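B12-binding domain-containing protein (Kitasatospora setae, PDB 6WTE) binds cobalamin and a [4Fe-4S] cluster and acts as a radical S-adenosylmethionine family methyltransferase that works by non-radical catalysis. Local coordinates at residues A[251-256]-A[286-291]; A[220-225]-A[245-250]; A[263-268]-A[300-305]; A[312-317]-A[364-369]; A[371-376]-A[401-406]. All coordinates share one frame; numbering follows the deposited sequence.

In the fold
All five contacts lie in the radical SAM core, whose parallel strands and outer helices form a TIM-barrel-like fold. Contact 2 comes first along the chain. The segments of contacts 1 and 3 then alternate. The centre of contact 1 is about 11 Å from those of contacts 2 and 3, and it shares helix 249-261 with contact 2. Contacts 2 and 3 reach neighbouring strands, 219-221 and 266-269. Contacts 4 and 5 follow, with centres about 12 Å apart, where helix 357-369 leads into strand 373-380. M256 ties contact 1 to Q267 of contact 3, and C367 joins contact 4 to I372 and T374. S220 and H268 touch the bound cobalamin.

Contact 1: A[251-256]-A[286-291]; sequences SVVDEM and REIVRR
V253 lays its CG1 methyl over one face of the R291 guanidinium, 3.5 Å from NE and offset toward the rim. The two residues belong to helices 249-261 and 278-294, neighbours in the outer helix layer of the radical SAM core. Their local axes approach to 10.2 Å and cross at -51°. The other V253 methyl, CG2, packs on E287 CG at 3.7 Å and reaches I288 CG1. One valine therefore serves both an apolar and a charged part of the partner helix. Deeper in, M256 is bent at chi3 (73°), and its CE meets I288 CD1 at 3.7 Å. M256 also packs on I221 of strand 219-221.

The outer part is a salt-bridge network. R291 is extended from CG to NE and stands roughly perpendicular to D254. E287 OE2 receives a nearly straight bond from R291 NE at 3.0 Å and a second one from R290 NH2. These bonds hold the R291 group against V253 and should help fix its rotation. E257 gives R291 a further acidic partner. At the far end both terminal nitrogens of R291 converge on a single oxygen: D254 OD1 lies 2.8 Å from NH1 and 3.0 Å from NH2.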
# COMPACT_ATOMS: atom_id res chain seq x y z
N SER A 251 14.49 -4.23 -18.03
CA SER A 251 13.22 -4.93 -17.84
C SER A 251 12.12 -3.97 -17.40
O SER A 251 10.99 -4.05 -17.88
CB SER A 251 13.38 -6.06 -16.82
OG SER A 251 14.31 -7.03 -17.27
N VAL A 252 12.44 -3.05 -16.48
CA VAL A 252 11.47 -2.05 -16.05
C VAL A 252 10.99 -1.23 -17.24
O VAL A 252 9.79 -1.04 -17.45
CB VAL A 252 12.05 -1.14 -14.96
CG1 VAL A 252 11.01 -0.16 -14.49
CG2 VAL A 252 12.55 -1.97 -13.79
N VAL A 253 11.93 -0.70 -18.04
CA VAL A 253 11.52 0.16 -19.14
C VAL A 253 10.79 -0.64 -20.22
O VAL A 253 9.85 -0.13 -20.84
CB VAL A 253 12.73 0.93 -19.71
CG1 VAL A 253 12.26 1.91 -20.77
CG2 VAL A 253 13.46 1.68 -18.58
N ASP A 254 11.21 -1.89 -20.46
CA ASP A 254 10.45 -2.76 -21.37
C ASP A 254 8.99 -2.87 -20.93
O ASP A 254 8.07 -2.79 -21.77
CB ASP A 254 11.05 -4.17 -21.41
CG ASP A 254 12.24 -4.30 -22.34
OD1 ASP A 254 12.63 -3.31 -22.99
OD2 ASP A 254 12.78 -5.42 -22.43
N GLU A 255 8.76 -3.05 -19.63
CA GLU A 255 7.40 -3.16 -19.11
C GLU A 255 6.62 -1.87 -19.29
O GLU A 255 5.45 -1.88 -19.69
CB GLU A 255 7.44 -3.57 -17.64
CG GLU A 255 6.09 -3.78 -17.01
CD GLU A 255 6.21 -4.38 -15.62
OE1 GLU A 255 7.28 -4.95 -15.33
OE2 GLU A 255 5.25 -4.27 -14.84
N MET A 256 7.25 -0.73 -18.96
CA MET A 256 6.60 0.56 -19.16
C MET A 256 6.28 0.78 -20.63
O MET A 256 5.21 1.31 -20.97
CB MET A 256 7.49 1.69 -18.65
CG MET A 256 7.78 1.60 -17.18
SD MET A 256 8.95 2.85 -16.63
CE MET A 256 7.92 4.32 -16.71
N ARG A 286 17.10 8.07 -17.10
CA ARG A 286 18.01 8.22 -18.23
C ARG A 286 17.67 7.24 -19.35
O ARG A 286 17.69 7.60 -20.53
CB ARG A 286 19.46 8.05 -17.78
CG ARG A 286 19.99 9.18 -16.90
CD ARG A 286 21.48 9.00 -16.61
NE ARG A 286 21.96 10.01 -15.68
CZ ARG A 286 22.24 9.78 -14.40
NH1 ARG A 286 22.10 8.56 -13.89
NH2 ARG A 286 22.67 10.77 -13.63
N GLU A 287 17.37 5.98 -19.00
CA GLU A 287 17.02 5.01 -20.02
C GLU A 287 15.69 5.35 -20.68
O GLU A 287 15.54 5.19 -21.90
CB GLU A 287 16.99 3.60 -19.42
CG GLU A 287 16.53 2.52 -20.39
CD GLU A 287 17.46 2.35 -21.58
OE1 GLU A 287 18.60 2.88 -21.56
OE2 GLU A 287 17.04 1.69 -22.56
N ILE A 288 14.71 5.82 -19.91
CA ILE A 288 13.43 6.23 -20.49
C ILE A 288 13.65 7.36 -21.49
O ILE A 288 13.11 7.35 -22.60
CB ILE A 288 12.45 6.66 -19.39
CG1 ILE A 288 12.08 5.47 -18.49
CG2 ILE A 288 11.20 7.26 -20.01
CD1 ILE A 288 11.24 5.88 -17.30
N VAL A 289 14.45 8.35 -21.10
CA VAL A 289 14.73 9.48 -21.98
C VAL A 289 15.46 9.01 -23.23
O VAL A 289 15.16 9.46 -24.34
CB VAL A 289 15.54 10.55 -21.22
CG1 VAL A 289 16.06 11.61 -22.18
CG2 VAL A 289 14.69 11.17 -20.13
N ARG A 290 16.41 8.09 -23.07
CA ARG A 290 17.18 7.63 -24.21
C ARG A 290 16.28 6.93 -25.23
O ARG A 290 16.42 7.16 -26.44
CB ARG A 290 18.29 6.68 -23.76
CG ARG A 290 19.20 6.22 -24.89
CD ARG A 290 20.00 4.97 -24.52
NE ARG A 290 19.15 3.79 -24.40
CZ ARG A 290 18.70 3.08 -25.43
NH1 ARG A 290 19.01 3.44 -26.67
NH2 ARG A 290 17.94 2.01 -25.23
N ARG A 291 15.35 6.10 -24.76
CA ARG A 291 14.45 5.42 -25.70
C ARG A 291 13.51 6.41 -26.37
O ARG A 291 13.24 6.29 -27.58
CB ARG A 291 13.65 4.34 -24.98
CG ARG A 291 14.48 3.18 -24.49
CD ARG A 291 13.60 1.99 -24.21
NE ARG A 291 14.31 0.97 -23.45
CZ ARG A 291 13.80 -0.21 -23.14
NH1 ARG A 291 12.57 -0.53 -23.54
NH2 ARG A 291 14.51 -1.07 -22.43

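Contact 2: A[220-225]-A[245-250]; sequences SILTKN and GQRELA
R247 and T223 meet through a backbone bond, R247 N to T223 O at 3.1 Å. Two more backbone bonds join N225 and G245: N225 N to G245 O and G245 N to N225 O, both 2.9 Å. They make N225-G245 the hydrogen-bonded pair of a small antiparallel two-strand sheet. K224 and Q246 form the adjoining non-hydrogen-bonded pair. A CA-H...O contact from K224 CA to G245 O, 3.4 Å long, supplements these bonds.

The main side-chain bond comes from R247. Its chain turns at chi3 (62°) and brings NH1 to L222 O at 2.8 Å. The carbonyl oxygen sits at the edge of the guanidinium, and the N-H...O angle is 146°. NH2 of the same group forms a salt bridge with E255 of helix 249-261.

Other side-chain contacts are few. I221 CD1 comes obliquely to R247 NH1 at 3.9 Å, and K224 CB rests near Q246 CA. The polar ends of K224 and Q246 turn to F274 and S277, while N225 ND2 bonds K240 O, in a cobalamin-binding residue.

The chemistry implies that R247 holds the chain after strand 219-221 by backbone and side chain together, and ties it to E255 of the helix that follows.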
# COMPACT_ATOMS: atom_id res chain seq x y z
N SER A 220 0.59 0.79 -13.34
CA SER A 220 1.50 0.63 -12.21
C SER A 220 2.82 0.09 -12.74
O SER A 220 2.85 -0.75 -13.64
CB SER A 220 0.90 -0.32 -11.18
OG SER A 220 0.31 -1.44 -11.83
N ILE A 221 3.92 0.57 -12.17
CA ILE A 221 5.23 0.05 -12.55
C ILE A 221 6.10 -0.00 -11.30
O ILE A 221 6.25 1.00 -10.60
CB ILE A 221 5.91 0.88 -13.65
CG1 ILE A 221 7.28 0.27 -14.00
CG2 ILE A 221 6.04 2.35 -13.25
CD1 ILE A 221 7.19 -1.11 -14.67
N LEU A 222 6.65 -1.18 -11.03
CA LEU A 222 7.58 -1.38 -9.94
C LEU A 222 9.00 -1.25 -10.47
O LEU A 222 9.33 -1.82 -11.51
CB LEU A 222 7.37 -2.76 -9.32
CG LEU A 222 8.36 -3.15 -8.23
CD1 LEU A 222 8.13 -2.27 -7.01
CD2 LEU A 222 8.19 -4.63 -7.89
N THR A 223 9.84 -0.49 -9.77
CA THR A 223 11.24 -0.41 -10.14
C THR A 223 12.17 -1.07 -9.14
O THR A 223 13.25 -1.54 -9.52
CB THR A 223 11.67 1.06 -10.36
OG1 THR A 223 12.12 1.64 -9.13
CG2 THR A 223 10.52 1.88 -10.93
N LYS A 224 11.76 -1.17 -7.88
CA LYS A 224 12.59 -1.77 -6.85
C LYS A 224 11.72 -2.11 -5.65
O LYS A 224 10.83 -1.34 -5.29
CB LYS A 224 13.73 -0.83 -6.44
CG LYS A 224 13.25 0.53 -5.96
CD LYS A 224 14.24 1.64 -6.33
CE LYS A 224 13.66 3.01 -6.02
NZ LYS A 224 14.47 4.11 -6.61
N ASN A 225 11.99 -3.26 -5.04
CA ASN A 225 11.25 -3.65 -3.85
C ASN A 225 12.01 -3.24 -2.59
O ASN A 225 13.23 -3.37 -2.52
CB ASN A 225 11.02 -5.16 -3.83
CG ASN A 225 10.26 -5.60 -2.61
OD1 ASN A 225 9.04 -5.44 -2.55
ND2 ASN A 225 10.96 -6.14 -1.61
N GLY A 245 15.66 -4.55 -3.48
CA GLY A 245 15.78 -5.50 -4.56
C GLY A 245 15.50 -4.76 -5.86
O GLY A 245 14.34 -4.57 -6.22
N GLN A 246 16.56 -4.31 -6.53
CA GLN A 246 16.42 -3.47 -7.70
C GLN A 246 16.16 -4.32 -8.94
O GLN A 246 16.87 -5.30 -9.18
CB GLN A 246 17.69 -2.64 -7.92
CG GLN A 246 18.04 -1.69 -6.78
CD GLN A 246 19.34 -0.96 -7.03
OE1 GLN A 246 20.11 -1.30 -7.94
NE2 GLN A 246 19.61 0.06 -6.23
N ARG A 247 15.16 -3.94 -9.72
CA ARG A 247 14.91 -4.63 -10.97
C ARG A 247 15.89 -4.16 -12.04
O ARG A 247 16.36 -3.01 -12.03
CB ARG A 247 13.48 -4.39 -11.46
CG ARG A 247 12.39 -4.87 -10.52
CD ARG A 247 11.03 -4.61 -11.14
NE ARG A 247 10.87 -5.35 -12.40
CZ ARG A 247 9.93 -5.10 -13.31
NH1 ARG A 247 9.05 -4.13 -13.11
NH2 ARG A 247 9.87 -5.83 -14.41
N GLU A 248 16.18 -5.05 -12.98
CA GLU A 248 16.98 -4.70 -14.14
C GLU A 248 16.36 -3.51 -14.87
O GLU A 248 15.17 -3.51 -15.17
CB GLU A 248 17.09 -5.89 -15.10
CG GLU A 248 17.89 -7.09 -14.58
CD GLU A 248 19.40 -6.86 -14.57
OE1 GLU A 248 19.86 -5.78 -14.15
OE2 GLU A 248 20.13 -7.79 -14.98
N LEU A 249 17.18 -2.49 -15.14
CA LEU A 249 16.67 -1.27 -15.74
C LEU A 249 15.98 -1.56 -17.06
O LEU A 249 14.88 -1.05 -17.33
CB LEU A 249 17.81 -0.27 -15.93
CG LEU A 249 18.51 0.18 -14.65
CD1 LEU A 249 19.82 0.87 -14.98
CD2 LEU A 249 17.61 1.10 -13.85
N ALA A 250 16.59 -2.40 -17.90
CA ALA A 250 16.00 -2.70 -19.20
C ALA A 250 14.65 -3.39 -19.06
O ALA A 250 13.75 -3.16 -19.87
CB ALA A 250 16.95 -3.56 -20.02

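Contact 3: A[263-268]-A[300-305]; sequences GILDQH and LNRLRL
D266 and R304 form a salt bridge between facing positions of two parallel strands, 266-269 and 304-309. R304 bends at chi3 (-72°) and presents its side. NE bonds D266 OD1 at 3.1 Å and NH2 bonds OD2 at 2.9 Å. Both nitrogens reach the oxygens from above the carboxylate plane, and the two flat groups are turned 52° apart. L265 CB lies over one face of the guanidinium, toward its rim, 3.7 Å above the plane. L265 also packs its methyls on R302 CB.

The backbones are joined by R304 N to L265 O (2.9 Å) and Q267 N to R304 O (3.0 Å). This is the strand pairing of a beta-alpha-beta unit with helix 278-294 as the crossover.

The sheet face with Q267 and L305 is different. The methyl L303 CD1 lies against the Q267 amide, 3.6 Å from CD, the side chains roughly perpendicular. Q267 NE2 bonds I264 O almost straight, and also M256 O of helix 249-261.

D266 takes further bonds from Y213 OH and W306 NE1. With so many donors around it, the buried carboxylate probably stays ionised. D266 lies beside L218 of the cobalamin site, and R304 probably balances its charge.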
# COMPACT_ATOMS: atom_id res chain seq x y z
N GLY A 263 -1.76 1.88 -24.82
CA GLY A 263 -2.49 3.08 -24.49
C GLY A 263 -2.51 3.41 -23.01
O GLY A 263 -3.18 4.37 -22.61
N ILE A 264 -1.82 2.63 -22.19
CA ILE A 264 -1.76 2.88 -20.74
C ILE A 264 -0.61 3.86 -20.54
O ILE A 264 0.53 3.50 -20.25
CB ILE A 264 -1.60 1.58 -19.94
CG1 ILE A 264 -2.77 0.62 -20.24
CG2 ILE A 264 -1.47 1.87 -18.45
CD1 ILE A 264 -2.61 -0.76 -19.60
N LEU A 265 -0.92 5.14 -20.73
CA LEU A 265 0.09 6.19 -20.79
C LEU A 265 0.41 6.79 -19.43
O LEU A 265 1.57 7.12 -19.15
CB LEU A 265 -0.36 7.30 -21.75
CG LEU A 265 -0.59 6.87 -23.20
CD1 LEU A 265 -1.07 8.06 -24.01
CD2 LEU A 265 0.69 6.29 -23.79
N ASP A 266 -0.59 6.92 -18.56
CA ASP A 266 -0.37 7.36 -17.19
C ASP A 266 0.10 6.17 -16.35
O ASP A 266 -0.65 5.20 -16.18
CB ASP A 266 -1.64 7.96 -16.60
CG ASP A 266 -2.04 9.26 -17.27
OD1 ASP A 266 -1.45 10.30 -16.94
OD2 ASP A 266 -2.92 9.22 -18.15
N GLN A 267 1.31 6.25 -15.82
CA GLN A 267 1.88 5.17 -15.04
C GLN A 267 2.36 5.70 -13.70
O GLN A 267 2.97 6.77 -13.63
CB GLN A 267 3.03 4.48 -15.79
CG GLN A 267 2.59 3.96 -17.16
CD GLN A 267 3.71 3.34 -17.96
OE1 GLN A 267 4.80 3.10 -17.44
NE2 GLN A 267 3.45 3.08 -19.24
N HIS A 268 2.04 4.97 -12.65
CA HIS A 268 2.38 5.35 -11.29
C HIS A 268 3.44 4.39 -10.76
O HIS A 268 3.25 3.17 -10.84
CB HIS A 268 1.13 5.33 -10.41
CG HIS A 268 1.27 6.07 -9.12
ND1 HIS A 268 1.97 5.57 -8.04
CD2 HIS A 268 0.80 7.28 -8.74
CE1 HIS A 268 1.92 6.44 -7.05
NE2 HIS A 268 1.22 7.49 -7.44
N LEU A 300 6.67 5.37 -25.37
CA LEU A 300 7.13 6.12 -24.20
C LEU A 300 7.17 7.62 -24.45
O LEU A 300 7.28 8.38 -23.48
CB LEU A 300 8.51 5.63 -23.76
CG LEU A 300 8.59 4.21 -23.19
CD1 LEU A 300 10.03 3.82 -22.96
CD2 LEU A 300 7.79 4.11 -21.90
N ASN A 301 7.10 8.06 -25.70
CA ASN A 301 7.04 9.49 -25.96
C ASN A 301 5.73 10.12 -25.50
O ASN A 301 5.64 11.35 -25.44
CB ASN A 301 7.28 9.76 -27.44
CG ASN A 301 8.75 9.76 -27.79
OD1 ASN A 301 9.47 10.70 -27.45
ND2 ASN A 301 9.21 8.71 -28.46
N ARG A 302 4.72 9.31 -25.17
CA ARG A 302 3.49 9.82 -24.59
C ARG A 302 3.35 9.44 -23.12
O ARG A 302 2.26 9.59 -22.54
CB ARG A 302 2.28 9.32 -25.39
CG ARG A 302 2.27 9.83 -26.84
CD ARG A 302 1.05 9.37 -27.62
NE ARG A 302 0.98 7.91 -27.73
CZ ARG A 302 1.70 7.19 -28.58
NH1 ARG A 302 2.55 7.79 -29.41
NH2 ARG A 302 1.57 5.87 -28.61
N LEU A 303 4.43 8.97 -22.49
CA LEU A 303 4.38 8.58 -21.08
C LEU A 303 4.03 9.76 -20.19
O LEU A 303 4.50 10.88 -20.39
CB LEU A 303 5.73 7.99 -20.66
CG LEU A 303 5.92 7.72 -19.16
CD1 LEU A 303 5.03 6.58 -18.71
CD2 LEU A 303 7.39 7.43 -18.86
N ARG A 304 3.17 9.51 -19.21
CA ARG A 304 2.84 10.49 -18.18
C ARG A 304 3.11 9.80 -16.84
O ARG A 304 2.30 8.98 -16.39
CB ARG A 304 1.40 10.96 -18.31
CG ARG A 304 1.13 11.63 -19.66
CD ARG A 304 -0.26 12.25 -19.75
NE ARG A 304 -1.33 11.25 -19.84
CZ ARG A 304 -1.88 10.83 -20.97
NH1 ARG A 304 -1.46 11.29 -22.14
NH2 ARG A 304 -2.85 9.93 -20.93
N LEU A 305 4.25 10.11 -16.23
CA LEU A 305 4.75 9.38 -15.07
C LEU A 305 4.34 10.09 -13.79
O LEU A 305 4.51 11.31 -13.66
CB LEU A 305 6.27 9.24 -15.13
CG LEU A 305 6.92 8.36 -14.07
CD1 LEU A 305 6.44 6.93 -14.19
CD2 LEU A 305 8.44 8.43 -14.22

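Contact 4: A[312-317]-A[364-369]; sequences SPFDEE and VRLCRE
F314 reaches from the turn before helix 316-325 to helix 357-369, where L366 and C367 receive it. Both helices belong to the outer layer of the TIM-barrel-like radical SAM core. A cis peptide bond precedes P313, whose O bonds N275, and the chain then turns F314 inward. Its CG stands anti to the backbone N (chi1 -164°), and this sends the ring toward the partner helix. L366 CD1 sits at the ring edge, near its plane, 4.2 Å from F314 CD1. The two side chains run antiparallel, side by side. F318 stacks edge-to-face with F314, and L363, A319 and L322 add to the packing round it.

D315 comes next, at the N-cap of helix 316-325. Its carboxylate is used by F318 N, which bonds OD1, and by K282, which pairs with OD2. Across the contact it is the backbone of D315 that L366 meets: L366 CD1 lies 3.5 Å from D315 C. The same methyl reaches E316 N at 3.7 Å, where it lies against the start of helix 316-325.

E316 adds a looser contact, its CB 4.4 Å from L366 CD2.

The sulfur of C367 approaches the F314 ring obliquely, its SG 3.7 Å from CZ and 4.8 Å from the ring centroid.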
# COMPACT_ATOMS: atom_id res chain seq x y z
N SER A 312 13.97 14.16 0.38
CA SER A 312 15.38 14.09 0.04
C SER A 312 15.72 12.64 -0.27
O SER A 312 15.22 11.73 0.41
CB SER A 312 16.26 14.60 1.20
OG SER A 312 17.64 14.48 0.89
N PRO A 313 16.56 12.39 -1.29
CA PRO A 313 17.21 13.37 -2.15
C PRO A 313 16.35 13.75 -3.34
O PRO A 313 15.80 12.88 -4.02
CB PRO A 313 18.47 12.64 -2.62
CG PRO A 313 18.06 11.18 -2.65
CD PRO A 313 16.98 11.01 -1.60
N PHE A 314 16.25 15.06 -3.62
CA PHE A 314 15.47 15.55 -4.76
C PHE A 314 16.20 16.79 -5.26
O PHE A 314 15.91 17.91 -4.81
CB PHE A 314 14.03 15.86 -4.37
CG PHE A 314 13.09 15.99 -5.55
CD1 PHE A 314 13.12 17.11 -6.37
CD2 PHE A 314 12.17 14.99 -5.83
CE1 PHE A 314 12.25 17.23 -7.45
CE2 PHE A 314 11.30 15.10 -6.90
CZ PHE A 314 11.34 16.21 -7.72
N ASP A 315 17.16 16.59 -6.17
CA ASP A 315 18.01 17.69 -6.60
C ASP A 315 17.66 18.11 -8.03
O ASP A 315 16.76 17.57 -8.67
CB ASP A 315 19.50 17.34 -6.45
CG ASP A 315 19.92 16.13 -7.28
OD1 ASP A 315 19.22 15.73 -8.22
OD2 ASP A 315 21.00 15.57 -6.97
N GLU A 316 18.41 19.11 -8.52
CA GLU A 316 18.11 19.68 -9.82
C GLU A 316 18.25 18.65 -10.93
O GLU A 316 17.41 18.58 -11.84
CB GLU A 316 19.02 20.88 -10.08
CG GLU A 316 18.72 21.62 -11.37
CD GLU A 316 19.58 22.86 -11.53
OE1 GLU A 316 20.43 23.10 -10.65
OE2 GLU A 316 19.39 23.59 -12.53
N GLU A 317 19.30 17.83 -10.88
CA GLU A 317 19.48 16.79 -11.89
C GLU A 317 18.30 15.82 -11.89
O GLU A 317 17.83 15.40 -12.96
CB GLU A 317 20.79 16.04 -11.67
CG GLU A 317 21.03 14.94 -12.71
CD GLU A 317 22.18 14.02 -12.35
OE1 GLU A 317 22.37 13.72 -11.15
OE2 GLU A 317 22.90 13.60 -13.28
N VAL A 364 9.37 21.29 -4.32
CA VAL A 364 8.21 21.97 -4.89
C VAL A 364 8.66 23.02 -5.90
O VAL A 364 8.09 23.13 -7.00
CB VAL A 364 7.34 22.57 -3.77
CG1 VAL A 364 6.26 23.48 -4.36
CG2 VAL A 364 6.71 21.46 -2.94
N ARG A 365 9.71 23.78 -5.58
CA ARG A 365 10.21 24.79 -6.52
C ARG A 365 10.68 24.15 -7.82
O ARG A 365 10.31 24.61 -8.91
CB ARG A 365 11.36 25.59 -5.90
CG ARG A 365 12.06 26.45 -6.95
CD ARG A 365 13.18 27.31 -6.36
NE ARG A 365 14.23 26.52 -5.73
CZ ARG A 365 15.28 26.01 -6.36
NH1 ARG A 365 15.44 26.19 -7.67
NH2 ARG A 365 16.19 25.32 -5.68
N LEU A 366 11.53 23.14 -7.73
CA LEU A 366 12.06 22.49 -8.93
C LEU A 366 10.93 21.93 -9.79
O LEU A 366 10.98 22.02 -11.02
CB LEU A 366 13.05 21.38 -8.54
CG LEU A 366 14.38 21.81 -7.91
CD1 LEU A 366 15.18 20.58 -7.49
CD2 LEU A 366 15.19 22.71 -8.84
N CYS A 367 9.92 21.34 -9.15
CA CYS A 367 8.78 20.85 -9.92
C CYS A 367 8.01 22.01 -10.55
O CYS A 367 7.62 21.94 -11.72
CB CYS A 367 7.86 20.03 -9.04
SG CYS A 367 8.53 18.41 -8.57
N ARG A 368 7.78 23.08 -9.78
CA ARG A 368 7.10 24.25 -10.33
C ARG A 368 7.84 24.81 -11.54
O ARG A 368 7.23 25.11 -12.57
CB ARG A 368 6.95 25.33 -9.26
CG ARG A 368 6.26 26.59 -9.77
CD ARG A 368 6.26 27.72 -8.75
NE ARG A 368 7.58 28.31 -8.56
CZ ARG A 368 8.23 28.36 -7.40
NH1 ARG A 368 9.43 28.92 -7.33
NH2 ARG A 368 7.67 27.85 -6.31
N GLU A 369 9.16 24.94 -11.42
CA GLU A 369 9.97 25.44 -12.53
C GLU A 369 9.83 24.60 -13.79
O GLU A 369 10.06 25.11 -14.89
CB GLU A 369 11.44 25.49 -12.12
CG GLU A 369 11.75 26.49 -11.01
CD GLU A 369 13.17 26.38 -10.53
OE1 GLU A 369 13.83 25.36 -10.85
OE2 GLU A 369 13.64 27.30 -9.83

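Contact 5: A[371-376]-A[401-406]; sequences GILTMV and DATVTG. With EDO (1,2-ethanediol), chain K.
T374 and T403 face each other with their hydroxyls used in reciprocal bonds to backbone. T403 N donates to T374 OG1 at 3.1 Å, and T374 N donates to T403 OG1 at 3.0 Å, nearly straight at 172°. The T374 hydroxyl sits between its own N and carbonyl carbon (chi1 49°), a rotation that turns it to the T403 amide and brings it to 3.4 Å from A402 CA. T403 OG1 also shares a hydrogen bond with O1 of a 1,2-ethanediol, probably from the crystallisation liquor, at an unusually short 2.5 Å. L373 CD2 touches the C2 atom of that molecule.

M375 and V404 lie on one face of the sheet. M375 is extended beyond CG and passes obliquely over the valine, its SD 3.8 Å from V404 CG1. Its CE runs on to G406 CA at 4.1 Å. W548 and M515 pack on both side chains.

V376 points to the other face. Its CG2 meets A402 CB at 3.6 Å, and V364 of helix 357-369 packs on it too.

Backbone bonds carry the pairing onward: V404 N to T374 O, V376 N to V404 O, and G406 N to V376 O at 2.8 Å. The strand segments run 17° from parallel.

Strands 373-380 and 404-412, connected through helix 387-398, form a beta-alpha-beta unit of the TIM-barrel-like radical SAM fold.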
# COMPACT_ATOMS: atom_id res chain seq x y z
N GLY A 371 6.97 22.66 -14.57
CA GLY A 371 5.60 22.32 -14.92
C GLY A 371 5.17 20.96 -14.42
O GLY A 371 4.30 20.33 -15.02
N ILE A 372 5.78 20.49 -13.34
CA ILE A 372 5.42 19.22 -12.71
C ILE A 372 4.54 19.52 -11.52
O ILE A 372 4.91 20.32 -10.65
CB ILE A 372 6.68 18.45 -12.29
CG1 ILE A 372 7.48 18.04 -13.53
CG2 ILE A 372 6.32 17.23 -11.43
CD1 ILE A 372 8.84 17.49 -13.17
N LEU A 373 3.37 18.88 -11.47
CA LEU A 373 2.43 19.08 -10.38
C LEU A 373 2.96 18.43 -9.11
O LEU A 373 3.78 17.50 -9.14
CB LEU A 373 1.06 18.50 -10.75
CG LEU A 373 0.50 18.91 -12.12
CD1 LEU A 373 -0.76 18.13 -12.45
CD2 LEU A 373 0.23 20.39 -12.16
N THR A 374 2.50 18.93 -7.97
CA THR A 374 2.98 18.49 -6.67
C THR A 374 1.83 18.24 -5.71
O THR A 374 0.90 19.05 -5.62
CB THR A 374 3.92 19.52 -6.05
OG1 THR A 374 3.29 20.81 -6.11
CG2 THR A 374 5.24 19.57 -6.79
N MET A 375 1.91 17.13 -4.98
CA MET A 375 1.02 16.89 -3.85
C MET A 375 1.88 16.68 -2.60
O MET A 375 2.68 15.74 -2.55
CB MET A 375 0.13 15.69 -4.08
CG MET A 375 -0.72 15.40 -2.87
SD MET A 375 -2.23 14.58 -3.32
CE MET A 375 -2.93 14.31 -1.69
N VAL A 376 1.70 17.55 -1.61
CA VAL A 376 2.44 17.48 -0.35
C VAL A 376 1.52 16.92 0.72
O VAL A 376 0.41 17.43 0.92
CB VAL A 376 2.99 18.85 0.06
CG1 VAL A 376 3.71 18.77 1.41
CG2 VAL A 376 3.93 19.38 -1.01
N ASP A 401 2.35 26.47 -1.74
CA ASP A 401 1.55 26.54 -2.97
C ASP A 401 1.69 25.27 -3.80
O ASP A 401 1.73 25.31 -5.03
CB ASP A 401 1.91 27.77 -3.81
CG ASP A 401 1.30 29.05 -3.27
OD1 ASP A 401 0.50 28.96 -2.30
OD2 ASP A 401 1.61 30.14 -3.80
N ALA A 402 1.74 24.12 -3.12
CA ALA A 402 1.71 22.86 -3.84
C ALA A 402 0.39 22.73 -4.58
O ALA A 402 -0.62 23.33 -4.20
CB ALA A 402 1.87 21.68 -2.88
N THR A 403 0.40 21.95 -5.67
CA THR A 403 -0.84 21.78 -6.43
C THR A 403 -1.95 21.30 -5.51
O THR A 403 -3.06 21.85 -5.52
CB THR A 403 -0.65 20.79 -7.58
OG1 THR A 403 0.54 21.11 -8.31
CG2 THR A 403 -1.86 20.82 -8.51
N VAL A 404 -1.67 20.28 -4.72
CA VAL A 404 -2.59 19.77 -3.71
C VAL A 404 -1.80 19.58 -2.43
O VAL A 404 -0.64 19.15 -2.46
CB VAL A 404 -3.25 18.45 -4.16
CG1 VAL A 404 -4.15 17.90 -3.06
CG2 VAL A 404 -4.07 18.67 -5.44
N THR A 405 -2.42 19.91 -1.30
CA THR A 405 -1.86 19.62 0.01
C THR A 405 -2.85 18.72 0.74
O THR A 405 -4.00 19.09 0.95
CB THR A 405 -1.62 20.92 0.79
OG1 THR A 405 -0.95 21.84 -0.07
CG2 THR A 405 -0.74 20.65 2.01
N GLY A 406 -2.38 17.53 1.13
CA GLY A 406 -3.23 16.53 1.75
C GLY A 406 -2.88 16.39 3.22
O GLY A 406 -1.70 16.34 3.58
C1 EDO K . -0.10 23.84 -9.76
O1 EDO K . 0.90 23.56 -8.77
C2 EDO K . 0.60 24.05 -11.09
O2 EDO K . -0.39 24.21 -12.11